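Side-chain contact in CheQ (Campylobacter jejuni subsp. jejuni, PDB 6A51), which is, like CheP, a regulator that specifically controls transcription of the core chemotaxis operon cheVAW: residues S89-C92 and S93-L97. Numbering follows the deposited sequence.
Sequences SAFC and SFTGL
At the C-terminal end of helix 88-95, Thr95 bonds back to Phe91 and forward, in an ST turn, to Leu97. Thr95 OG1 donates to Phe91 O at 2.8 Å. Thr95 OG1 also accepts from Leu97 N at 3.1 Å, with an N-H...O angle of 158°; this is the ST turn. Phe91 O takes a second bond from Thr95 N, 2.9 Å away, and the two donors reach it from opposite faces of the carbonyl plane. The Thr95 chi1 of 65° sets OG1 between the backbone N and the carbonyl carbon of Thr95, turned back to the preceding helical turn, and leaves CG2 over the Phe91 ring. Thr95 CG2 lies 4.0 Å from the centroid of the Phe91 ring, almost on the ring normal, a CH-pi contact. Leu97 comes to the same ring from its edge, in plane, with CD2 3.8 Å from Phe91 CE1. Gly96 leaves helical geometry with positive phi, and the chain turns so that Leu97 heads back to the helix. Strand 142-146 packs beside the helix end through Ile144, which touches both Phe91 and Thr95. The hydroxyl of the buried Thr95 thus gives one bond to backbone and takes one from backbone, while its methyl lies over the apolar ring.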
ATOM      1  N   SER A  89       4.604  -3.438   2.901  1.00 28.97           N
ATOM      2  CA  SER A  89       4.775  -4.892   2.810  1.00 37.91           C
ATOM      3  C   SER A  89       3.983  -5.488   1.647  1.00 26.16           C
ATOM      4  O   SER A  89       4.447  -6.428   0.989  1.00 23.97           O
ATOM      5  CB  SER A  89       4.335  -5.554   4.113  1.00 27.61           C
ATOM      6  OG  SER A  89       3.037  -5.092   4.471  1.00 39.51           O
ATOM      7  N   ALA A  90       2.777  -4.971   1.393  1.00 21.39           N
ATOM      8  CA  ALA A  90       1.990  -5.453   0.262  1.00 22.56           C
ATOM      9  C   ALA A  90       2.629  -5.050  -1.056  1.00 31.84           C
ATOM     10  O   ALA A  90       2.664  -5.844  -2.007  1.00 38.65           O
ATOM     11  CB  ALA A  90       0.555  -4.919   0.337  1.00 21.15           C
ATOM     12  N   PHE A  91       3.132  -3.814  -1.133  1.00 24.81           N
ATOM     13  CA  PHE A  91       3.853  -3.377  -2.320  1.00 29.33           C
ATOM     14  C   PHE A  91       5.026  -4.302  -2.612  1.00 26.72           C
ATOM     15  O   PHE A  91       5.242  -4.692  -3.766  1.00 28.22           O
ATOM     16  CB  PHE A  91       4.317  -1.933  -2.140  1.00 30.78           C
ATOM     17  CG  PHE A  91       5.093  -1.383  -3.304  1.00 29.45           C
ATOM     18  CD1 PHE A  91       6.474  -1.508  -3.359  1.00 30.55           C
ATOM     19  CD2 PHE A  91       4.449  -0.708  -4.325  1.00 29.40           C
ATOM     20  CE1 PHE A  91       7.202  -0.989  -4.434  1.00 31.67           C
ATOM     21  CE2 PHE A  91       5.167  -0.181  -5.403  1.00 24.11           C
ATOM     22  CZ  PHE A  91       6.552  -0.330  -5.451  1.00 29.58           C
ATOM     23  N   CYS A  92       5.778  -4.690  -1.576  1.00 28.05           N
ATOM     24  CA  CYS A  92       6.920  -5.579  -1.788  1.00 23.67           C
ATOM     25  C   CYS A  92       6.460  -6.984  -2.135  1.00 31.15           C
ATOM     26  O   CYS A  92       7.084  -7.666  -2.956  1.00 36.11           O
ATOM     27  CB  CYS A  92       7.815  -5.598  -0.548  1.00 26.26           C
ATOM     28  SG  CYS A  92       8.573  -3.991  -0.157  1.00 37.35           S
ATOM     29  N   SER A  93       5.373  -7.439  -1.515  1.00 30.96           N
ATOM     30  CA  SER A  93       4.768  -8.705  -1.913  1.00 32.46           C
ATOM     31  C   SER A  93       4.340  -8.658  -3.380  1.00 29.23           C
ATOM     32  O   SER A  93       4.762  -9.485  -4.193  1.00 31.53           O
ATOM     33  CB  SER A  93       3.576  -9.003  -0.984  1.00 40.87           C
ATOM     34  OG  SER A  93       2.844 -10.154  -1.378  1.00 73.67           O
ATOM     35  N   PHE A  94       3.536  -7.657  -3.736  1.00 27.02           N
ATOM     36  CA  PHE A  94       3.014  -7.519  -5.092  1.00 28.39           C
ATOM     37  C   PHE A  94       4.137  -7.472  -6.133  1.00 32.46           C
ATOM     38  O   PHE A  94       4.108  -8.207  -7.124  1.00 33.18           O
ATOM     39  CB  PHE A  94       2.151  -6.256  -5.137  1.00 24.11           C
ATOM     40  CG  PHE A  94       1.449  -6.017  -6.440  1.00 29.65           C
ATOM     41  CD1 PHE A  94       0.617  -6.968  -6.986  1.00 35.10           C
ATOM     42  CD2 PHE A  94       1.551  -4.789  -7.073  1.00 37.11           C
ATOM     43  CE1 PHE A  94      -0.060  -6.721  -8.172  1.00 36.62           C
ATOM     44  CE2 PHE A  94       0.876  -4.539  -8.255  1.00 39.20           C
ATOM     45  CZ  PHE A  94       0.076  -5.513  -8.809  1.00 36.69           C
ATOM     46  N   THR A  95       5.146  -6.630  -5.915  1.00 20.81           N
ATOM     47  CA  THR A  95       6.141  -6.370  -6.942  1.00 26.17           C
ATOM     48  C   THR A  95       7.329  -7.305  -6.870  1.00 33.39           C
ATOM     49  O   THR A  95       8.168  -7.273  -7.772  1.00 27.80           O
ATOM     50  CB  THR A  95       6.686  -4.937  -6.844  1.00 22.08           C
ATOM     51  OG1 THR A  95       7.397  -4.787  -5.607  1.00 25.91           O
ATOM     52  CG2 THR A  95       5.582  -3.912  -6.922  1.00 15.81           C
ATOM     53  N   GLY A  96       7.456  -8.090  -5.806  1.00 31.30           N
ATOM     54  CA  GLY A  96       8.681  -8.836  -5.620  1.00 26.14           C
ATOM     55  C   GLY A  96       9.880  -8.014  -5.208  1.00 29.38           C
ATOM     56  O   GLY A  96      10.985  -8.550  -5.130  1.00 48.87           O
ATOM     57  N   LEU A  97       9.715  -6.720  -4.965  1.00 41.01           N
ATOM     58  CA  LEU A  97      10.830  -5.910  -4.497  1.00 41.52           C
ATOM     59  C   LEU A  97      11.226  -6.345  -3.092  1.00 38.98           C
ATOM     60  O   LEU A  97      10.367  -6.674  -2.271  1.00 52.34           O
ATOM     61  CB  LEU A  97      10.433  -4.434  -4.510  1.00 29.94           C
ATOM     62  CG  LEU A  97      11.443  -3.396  -4.040  1.00 33.00           C
ATOM     63  CD1 LEU A  97      12.488  -3.198  -5.117  1.00 29.24           C
ATOM     64  CD2 LEU A  97      10.735  -2.092  -3.731  1.00 30.82           C
TER